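Local coordinates for protein alanine dehydrogenase (Archaeoglobus fulgidus, PDB 1OMO) that catalyses the reversible NAD-dependent oxidative deamination of L-alanine to pyruvate and ammonium, working as a homodimer of the ornithine cyclodeaminase/mu-crystallin family, at residues L4-E9 with K311-K316; L84-S89 with L96-A101. All blocks are in the same frame, centred on the assembly; numbering follows the deposited sequence.

Contact 1: L4-E9 with K311-K316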
ATOM      1  N   LEU A   4       7.518  13.092 -12.063  1.00 22.24           N
ATOM      2  CA  LEU A   4       7.588  14.426 -11.457  1.00 21.99           C
ATOM      3  C   LEU A   4       7.727  14.275  -9.927  1.00 21.49           C
ATOM      4  O   LEU A   4       7.057  13.434  -9.322  1.00 22.61           O
ATOM      5  CB  LEU A   4       6.307  15.197 -11.813  1.00 20.81           C
ATOM      6  CG  LEU A   4       6.103  16.646 -11.420  1.00 21.97           C
ATOM      7  CD1 LEU A   4       6.992  17.509 -12.267  1.00 22.05           C
ATOM      8  CD2 LEU A   4       4.647  17.027 -11.577  1.00 21.77           C
ATOM      9  N   ILE A   5       8.624  15.050  -9.322  1.00 20.75           N
ATOM     10  CA  ILE A   5       8.839  15.024  -7.869  1.00 19.87           C
ATOM     11  C   ILE A   5       8.332  16.348  -7.304  1.00 21.06           C
ATOM     12  O   ILE A   5       8.769  17.411  -7.746  1.00 20.85           O
ATOM     13  CB  ILE A   5      10.347  14.836  -7.527  1.00 19.07           C
ATOM     14  CG1 ILE A   5      10.843  13.511  -8.133  1.00 19.32           C
ATOM     15  CG2 ILE A   5      10.561  14.762  -6.014  1.00 15.71           C
ATOM     16  CD1 ILE A   5      10.016  12.287  -7.707  1.00 16.27           C
ATOM     17  N   LEU A   6       7.384  16.284  -6.366  1.00 22.85           N
ATOM     18  CA  LEU A   6       6.826  17.498  -5.762  1.00 22.35           C
ATOM     19  C   LEU A   6       7.010  17.556  -4.254  1.00 24.62           C
ATOM     20  O   LEU A   6       6.644  16.631  -3.502  1.00 25.99           O
ATOM     21  CB  LEU A   6       5.348  17.644  -6.095  1.00 21.14           C
ATOM     22  CG  LEU A   6       4.960  18.019  -7.527  1.00 21.49           C
ATOM     23  CD1 LEU A   6       3.456  18.062  -7.596  1.00 23.30           C
ATOM     24  CD2 LEU A   6       5.535  19.369  -7.948  1.00 15.68           C
ATOM     25  N   THR A   7       7.603  18.661  -3.833  1.00 23.84           N
ATOM     26  CA  THR A   7       7.898  18.943  -2.439  1.00 26.38           C
ATOM     27  C   THR A   7       6.690  19.541  -1.702  1.00 26.28           C
ATOM     28  O   THR A   7       5.761  20.049  -2.334  1.00 24.78           O
ATOM     29  CB  THR A   7       9.002  19.974  -2.342  1.00 29.52           C
ATOM     30  OG1 THR A   7       8.487  21.236  -2.732  1.00 38.87           O
ATOM     31  CG2 THR A   7      10.046  19.707  -3.335  1.00 27.22           C
ATOM     32  N   GLN A   8       6.717  19.530  -0.371  1.00 24.58           N
ATOM     33  CA  GLN A   8       5.595  20.102   0.357  1.00 25.33           C
ATOM     34  C   GLN A   8       5.404  21.576  -0.002  1.00 25.63           C
ATOM     35  O   GLN A   8       4.279  22.016  -0.255  1.00 26.15           O
ATOM     36  CB  GLN A   8       5.786  19.964   1.861  1.00 25.91           C
ATOM     37  CG  GLN A   8       4.586  20.459   2.658  1.00 25.89           C
ATOM     38  CD  GLN A   8       4.845  20.460   4.140  1.00 26.03           C
ATOM     39  OE1 GLN A   8       5.703  19.718   4.633  1.00 28.57           O
ATOM     40  NE2 GLN A   8       4.100  21.285   4.869  1.00 25.29           N
ATOM     41  N   GLU A   9       6.494  22.333  -0.038  1.00 27.36           N
ATOM     42  CA  GLU A   9       6.419  23.748  -0.378  1.00 29.92           C
ATOM     43  C   GLU A   9       5.783  23.910  -1.753  1.00 28.99           C
ATOM     44  O   GLU A   9       4.944  24.782  -1.946  1.00 30.43           O
ATOM     45  CB  GLU A   9       7.818  24.388  -0.348  1.00 33.76           C
ATOM     46  CG  GLU A   9       7.850  25.886  -0.668  1.00 42.64           C
ATOM     47  CD  GLU A   9       8.988  26.660   0.044  1.00 47.08           C
ATOM     48  OE1 GLU A   9      10.176  26.245  -0.045  1.00 47.47           O
ATOM     49  OE2 GLU A   9       8.679  27.698   0.688  1.00 48.98           O
ATOM     50  N   LYS A 311       2.045  25.002 -14.370  1.00 35.66           N
ATOM     51  CA  LYS A 311       2.962  26.045 -13.947  1.00 36.72           C
ATOM     52  C   LYS A 311       4.428  25.662 -14.013  1.00 37.20           C
ATOM     53  O   LYS A 311       5.288  26.383 -13.496  1.00 36.93           O
ATOM     54  CB  LYS A 311       2.614  26.497 -12.536  1.00 36.91           C
ATOM     55  CG  LYS A 311       1.212  27.030 -12.398  1.00 38.34           C
ATOM     56  CD  LYS A 311       0.990  27.494 -10.964  1.00 39.78           C
ATOM     57  CE  LYS A 311      -0.300  28.273 -10.837  1.00 40.98           C
ATOM     58  NZ  LYS A 311      -0.541  28.627  -9.416  1.00 44.85           N
ATOM     59  N   ASN A 312       4.714  24.538 -14.660  1.00 36.53           N
ATOM     60  CA  ASN A 312       6.092  24.064 -14.795  1.00 38.20           C
ATOM     61  C   ASN A 312       6.733  23.932 -13.411  1.00 38.20           C
ATOM     62  O   ASN A 312       7.908  24.271 -13.221  1.00 39.47           O
ATOM     63  CB  ASN A 312       6.924  25.039 -15.637  1.00 39.04           C
ATOM     64  CG  ASN A 312       8.213  24.407 -16.148  1.00 41.74           C
ATOM     65  OD1 ASN A 312       9.210  25.093 -16.358  1.00 44.03           O
ATOM     66  ND2 ASN A 312       8.190  23.090 -16.361  1.00 43.02           N
ATOM     67  N   VAL A 313       5.958  23.461 -12.439  1.00 36.39           N
ATOM     68  CA  VAL A 313       6.476  23.295 -11.092  1.00 34.75           C
ATOM     69  C   VAL A 313       6.937  21.850 -10.870  1.00 33.48           C
ATOM     70  O   VAL A 313       6.316  20.892 -11.381  1.00 31.92           O
ATOM     71  CB  VAL A 313       5.394  23.639 -10.050  1.00 35.82           C
ATOM     72  CG1 VAL A 313       5.977  23.541  -8.632  1.00 36.97           C
ATOM     73  CG2 VAL A 313       4.846  25.043 -10.317  1.00 36.52           C
ATOM     74  N   GLY A 314       8.019  21.697 -10.112  1.00 31.98           N
ATOM     75  CA  GLY A 314       8.532  20.373  -9.811  1.00 32.46           C
ATOM     76  C   GLY A 314       9.924  20.130 -10.343  1.00 34.11           C
ATOM     77  O   GLY A 314      10.608  21.066 -10.741  1.00 37.45           O
ATOM     78  N   SER A 315      10.362  18.878 -10.301  1.00 33.97           N
ATOM     79  CA  SER A 315      11.668  18.473 -10.814  1.00 33.47           C
ATOM     80  C   SER A 315      11.384  17.082 -11.359  1.00 33.22           C
ATOM     81  O   SER A 315      10.362  16.492 -11.013  1.00 33.12           O
ATOM     82  CB  SER A 315      12.734  18.452  -9.705  1.00 33.49           C
ATOM     83  OG  SER A 315      12.520  17.438  -8.732  1.00 35.21           O
ATOM     84  N   LYS A 316      12.252  16.561 -12.215  1.00 32.79           N
ATOM     85  CA  LYS A 316      11.987  15.269 -12.815  1.00 33.98           C
ATOM     86  C   LYS A 316      13.052  14.207 -12.674  1.00 33.17           C
ATOM     87  O   LYS A 316      14.236  14.492 -12.824  1.00 33.21           O
ATOM     88  CB  LYS A 316      11.711  15.453 -14.303  1.00 35.30           C
ATOM     89  CG  LYS A 316      10.504  16.307 -14.601  1.00 39.25           C
ATOM     90  CD  LYS A 316      10.491  16.756 -16.056  1.00 39.26           C
ATOM     91  CE  LYS A 316       9.171  17.418 -16.433  1.00 40.36           C
ATOM     92  NZ  LYS A 316       8.077  16.417 -16.465  1.00 41.78           N
TER
HETATM   93  O   HOH W   1      11.086  18.670  -6.502  1.00 21.43           O

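Contact 2: L84-S89 with L96-A101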
ATOM      1  N   LEU A  84       3.567  10.512   1.693  1.00 16.61           N
ATOM      2  CA  LEU A  84       4.010  10.523   0.314  1.00 15.75           C
ATOM      3  C   LEU A  84       2.956   9.834  -0.514  1.00 15.04           C
ATOM      4  O   LEU A  84       2.449   8.770  -0.124  1.00 16.85           O
ATOM      5  CB  LEU A  84       5.307   9.758   0.144  1.00 11.87           C
ATOM      6  CG  LEU A  84       6.590  10.404   0.621  1.00 11.53           C
ATOM      7  CD1 LEU A  84       7.784   9.473   0.261  1.00  9.56           C
ATOM      8  CD2 LEU A  84       6.721  11.792  -0.009  1.00  9.69           C
ATOM      9  N   MET A  85       2.657  10.439  -1.662  1.00 15.20           N
ATOM     10  CA  MET A  85       1.684   9.927  -2.615  1.00 14.90           C
ATOM     11  C   MET A  85       2.390   9.619  -3.934  1.00 16.48           C
ATOM     12  O   MET A  85       3.158  10.450  -4.464  1.00 14.77           O
ATOM     13  CB  MET A  85       0.594  10.985  -2.872  1.00 17.45           C
ATOM     14  CG  MET A  85      -0.248  10.805  -4.179  1.00 16.48           C
ATOM     15  SD  MET A  85      -1.226   9.276  -4.182  1.00 21.11           S
ATOM     16  CE  MET A  85      -2.647   9.841  -3.147  1.00 18.47           C
ATOM     17  N   ILE A  86       2.147   8.415  -4.437  1.00 16.46           N
ATOM     18  CA  ILE A  86       2.667   8.007  -5.728  1.00 15.94           C
ATOM     19  C   ILE A  86       1.398   8.042  -6.607  1.00 17.73           C
ATOM     20  O   ILE A  86       0.409   7.354  -6.320  1.00 19.69           O
ATOM     21  CB  ILE A  86       3.265   6.572  -5.736  1.00 14.37           C
ATOM     22  CG1 ILE A  86       4.466   6.461  -4.774  1.00 10.84           C
ATOM     23  CG2 ILE A  86       3.710   6.252  -7.174  1.00 10.56           C
ATOM     24  CD1 ILE A  86       4.966   5.037  -4.484  1.00  9.20           C
ATOM     25  N   LEU A  87       1.417   8.871  -7.648  1.00 18.07           N
ATOM     26  CA  LEU A  87       0.281   9.037  -8.563  1.00 19.80           C
ATOM     27  C   LEU A  87       0.597   8.256  -9.807  1.00 19.98           C
ATOM     28  O   LEU A  87       1.645   8.480 -10.400  1.00 20.48           O
ATOM     29  CB  LEU A  87       0.118  10.499  -8.981  1.00 18.19           C
ATOM     30  CG  LEU A  87      -1.189  11.272  -8.880  1.00 22.53           C
ATOM     31  CD1 LEU A  87      -1.110  12.381  -9.898  1.00 24.36           C
ATOM     32  CD2 LEU A  87      -2.394  10.440  -9.142  1.00 20.81           C
ATOM     33  N   ASN A  88      -0.313   7.379 -10.228  1.00 21.02           N
ATOM     34  CA  ASN A  88      -0.062   6.566 -11.427  1.00 22.92           C
ATOM     35  C   ASN A  88      -1.112   6.723 -12.513  1.00 24.85           C
ATOM     36  O   ASN A  88      -2.186   7.277 -12.295  1.00 24.87           O
ATOM     37  CB  ASN A  88       0.007   5.079 -11.079  1.00 19.17           C
ATOM     38  CG  ASN A  88       1.001   4.769  -9.955  1.00 22.18           C
ATOM     39  OD1 ASN A  88       0.853   5.245  -8.817  1.00 21.05           O
ATOM     40  ND2 ASN A  88       2.013   3.962 -10.269  1.00 21.67           N
ATOM     41  N   SER A  89      -0.783   6.216 -13.697  1.00 27.76           N
ATOM     42  CA  SER A  89      -1.716   6.233 -14.823  1.00 26.66           C
ATOM     43  C   SER A  89      -2.447   4.894 -14.817  1.00 25.99           C
ATOM     44  O   SER A  89      -1.818   3.850 -14.778  1.00 25.07           O
ATOM     45  CB  SER A  89      -0.963   6.384 -16.145  1.00 27.14           C
ATOM     46  OG  SER A  89      -1.732   5.887 -17.230  1.00 29.33           O
ATOM     47  N   LEU A  96       3.443   8.624 -12.521  1.00 23.40           N
ATOM     48  CA  LEU A  96       3.444   9.990 -13.010  1.00 22.04           C
ATOM     49  C   LEU A  96       4.105  10.959 -12.030  1.00 23.22           C
ATOM     50  O   LEU A  96       4.787  11.910 -12.431  1.00 24.86           O
ATOM     51  CB  LEU A  96       1.991  10.445 -13.239  1.00 21.91           C
ATOM     52  CG  LEU A  96       1.188  10.323 -14.546  1.00 24.20           C
ATOM     53  CD1 LEU A  96       1.895   9.466 -15.574  1.00 21.31           C
ATOM     54  CD2 LEU A  96      -0.182   9.732 -14.217  1.00 23.43           C
ATOM     55  N   ALA A  97       3.896  10.742 -10.740  1.00 22.03           N
ATOM     56  CA  ALA A  97       4.466  11.670  -9.763  1.00 21.45           C
ATOM     57  C   ALA A  97       4.615  11.052  -8.370  1.00 21.11           C
ATOM     58  O   ALA A  97       3.917  10.085  -8.015  1.00 21.21           O
ATOM     59  CB  ALA A  97       3.568  12.934  -9.671  1.00 18.53           C
ATOM     60  N   VAL A  98       5.550  11.602  -7.610  1.00 18.83           N
ATOM     61  CA  VAL A  98       5.791  11.214  -6.231  1.00 17.46           C
ATOM     62  C   VAL A  98       5.750  12.579  -5.582  1.00 19.00           C
ATOM     63  O   VAL A  98       6.605  13.428  -5.869  1.00 18.73           O
ATOM     64  CB  VAL A  98       7.192  10.595  -6.015  1.00 18.53           C
ATOM     65  CG1 VAL A  98       7.445  10.439  -4.521  1.00 15.61           C
ATOM     66  CG2 VAL A  98       7.288   9.221  -6.691  1.00 15.01           C
ATOM     67  N   MET A  99       4.735  12.807  -4.742  1.00 21.18           N
ATOM     68  CA  MET A  99       4.533  14.102  -4.067  1.00 19.31           C
ATOM     69  C   MET A  99       4.377  14.027  -2.557  1.00 17.58           C
ATOM     70  O   MET A  99       4.019  12.996  -1.983  1.00 16.83           O
ATOM     71  CB  MET A  99       3.223  14.780  -4.456  1.00 22.35           C
ATOM     72  CG  MET A  99       1.942  14.047  -4.490  1.00 30.22           C
ATOM     73  SD  MET A  99       0.799  15.229  -5.315  1.00 27.44           S
ATOM     74  CE  MET A  99       1.194  14.744  -6.972  1.00 33.61           C
ATOM     75  N   ASP A 100       4.563  15.174  -1.932  1.00 16.72           N
ATOM     76  CA  ASP A 100       4.332  15.280  -0.514  1.00 17.94           C
ATOM     77  C   ASP A 100       2.814  15.240  -0.384  1.00 18.20           C
ATOM     78  O   ASP A 100       2.092  15.907  -1.139  1.00 21.02           O
ATOM     79  CB  ASP A 100       4.781  16.630   0.047  1.00 16.50           C
ATOM     80  CG  ASP A 100       4.165  16.900   1.427  1.00 17.70           C
ATOM     81  OD1 ASP A 100       4.360  16.061   2.303  1.00 20.70           O
ATOM     82  OD2 ASP A 100       3.484  17.915   1.648  1.00 15.74           O
ATOM     83  N   ALA A 101       2.319  14.454   0.546  1.00 16.29           N
ATOM     84  CA  ALA A 101       0.886  14.416   0.786  1.00 17.64           C
ATOM     85  C   ALA A 101       0.673  14.846   2.255  1.00 16.88           C
ATOM     86  O   ALA A 101      -0.415  14.652   2.813  1.00 17.62           O
ATOM     87  CB  ALA A 101       0.325  13.007   0.543  1.00 11.49           C
TER

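Contact 1: L4-E9 with K311-K316
Leu-4 and Lys-316 join the two ends of the chain as an antiparallel, non-hydrogen-bonded beta pair, their CA atoms 4.7 Å apart: strand 315-317, an outermost strand of the seven-stranded mixed sheet within this chain, is added along strand 3-6. The main backbone bond runs from Ile-5 N to Ser-315 O at 2.8 Å and is nearly straight, 168° at the hydrogen. The return bond, Ser-315 N to Ile-5 O, is weak at 3.3 Å. A water bridges the same two residues, donating to Ile-5 O at 2.9 Å and hydrogen-bonding Ser-315 OG. On the Ile-5 face, Ile-5 and Ser-315 also pack against Ile-317 of the second subunit.

Van der Waals packing gathers where the chain leaves helix 294-311 through a Schellman motif at Asn-312. Leu-4 holds CG anti to the backbone N (chi1 -176°), which carries the methyl CD1 to within 3.6 Å of the backbone carbonyl oxygen Val-313 O. Leu-6 brings CD2 up to Gly-314 CA at 3.7 Å, and the same methyl makes an apolar contact with Val-313 CG1 at 4.3 Å. Both leucines also touch Ala-308 of helix 294-311, so the helix and the turn that follows it cover this side of strand 3-6. Gly-314, at a phi of 117°, has no side chain and lets the leucine methyls come up to its CA. Within the strand pairing, Leu-4 CA lies 3.5 Å from Ser-315 O in a CA-H...O contact.

Contact 2: L84-S89 with L96-A101
Met-85 and Met-99 form the tightly packed part of this beta hairpin, strands 83-88 and 95-100, near its Ala-101 end; the two methionines run alongside each other, with Met-85 CB 3.7 Å from Met-99 CG. Their backbones exchange two bonds, Met-85 N to Met-99 O at 2.9 Å and Met-99 N to Met-85 O at 2.8 Å, both in the carbonyl plane. Met-99 CG sits between its backbone N and carbonyl carbon (chi1 47°), leaning onto Met-85, while helix 294-311 covers both methionines. Ala-101 CB closes this end 4.0 Å from Met-85 CB.

Leu-87 N still bonds Ala-97 O well at 2.8 Å, but next to it a classic beta bulge sets Leu-96 and Ala-97 opposite the single residue Leu-87, whose O accepts a bond from Ala-97 N at 3.2 Å and a weak, bent one from Leu-96 N. Here the partly exposed Leu-96 lays CD2 3.6 Å from Ser-89 N, itself partly exposed. On the other face, Ile-86 CG1 and Val-98 CG2 meet distantly at 4.4 Å, and Trp-66 of the second subunit packs on Ile-86. Backbone bonds thus hold the pairing with apolar side chains between, and Met-85 and Ala-101 put nonpolar groups beside Lys-65, the probable proton donor/acceptor.

How the contacts relate
Contact 1 and contact 2 lie about 11 Å apart, centre to centre, in the same mixed sheet of the dimerisation domain. Strand 3-6 is the seam between them: it pairs antiparallel with 315-317 on one edge and parallel with 95-100 on the other, where Leu-4 O meets Val-98 N at 2.9 Å in a probable hydrogen bond. In sequence, 4-9 comes first, the hairpin 84-89 and 96-101 follows, and 311-316 arrives last, after the Rossmann-fold NAD domain. The chain therefore returns to its starting domain through helix 294-311, whose side packs against both contacts. Both also touch the second subunit, consistent with the beta-sandwich dimer.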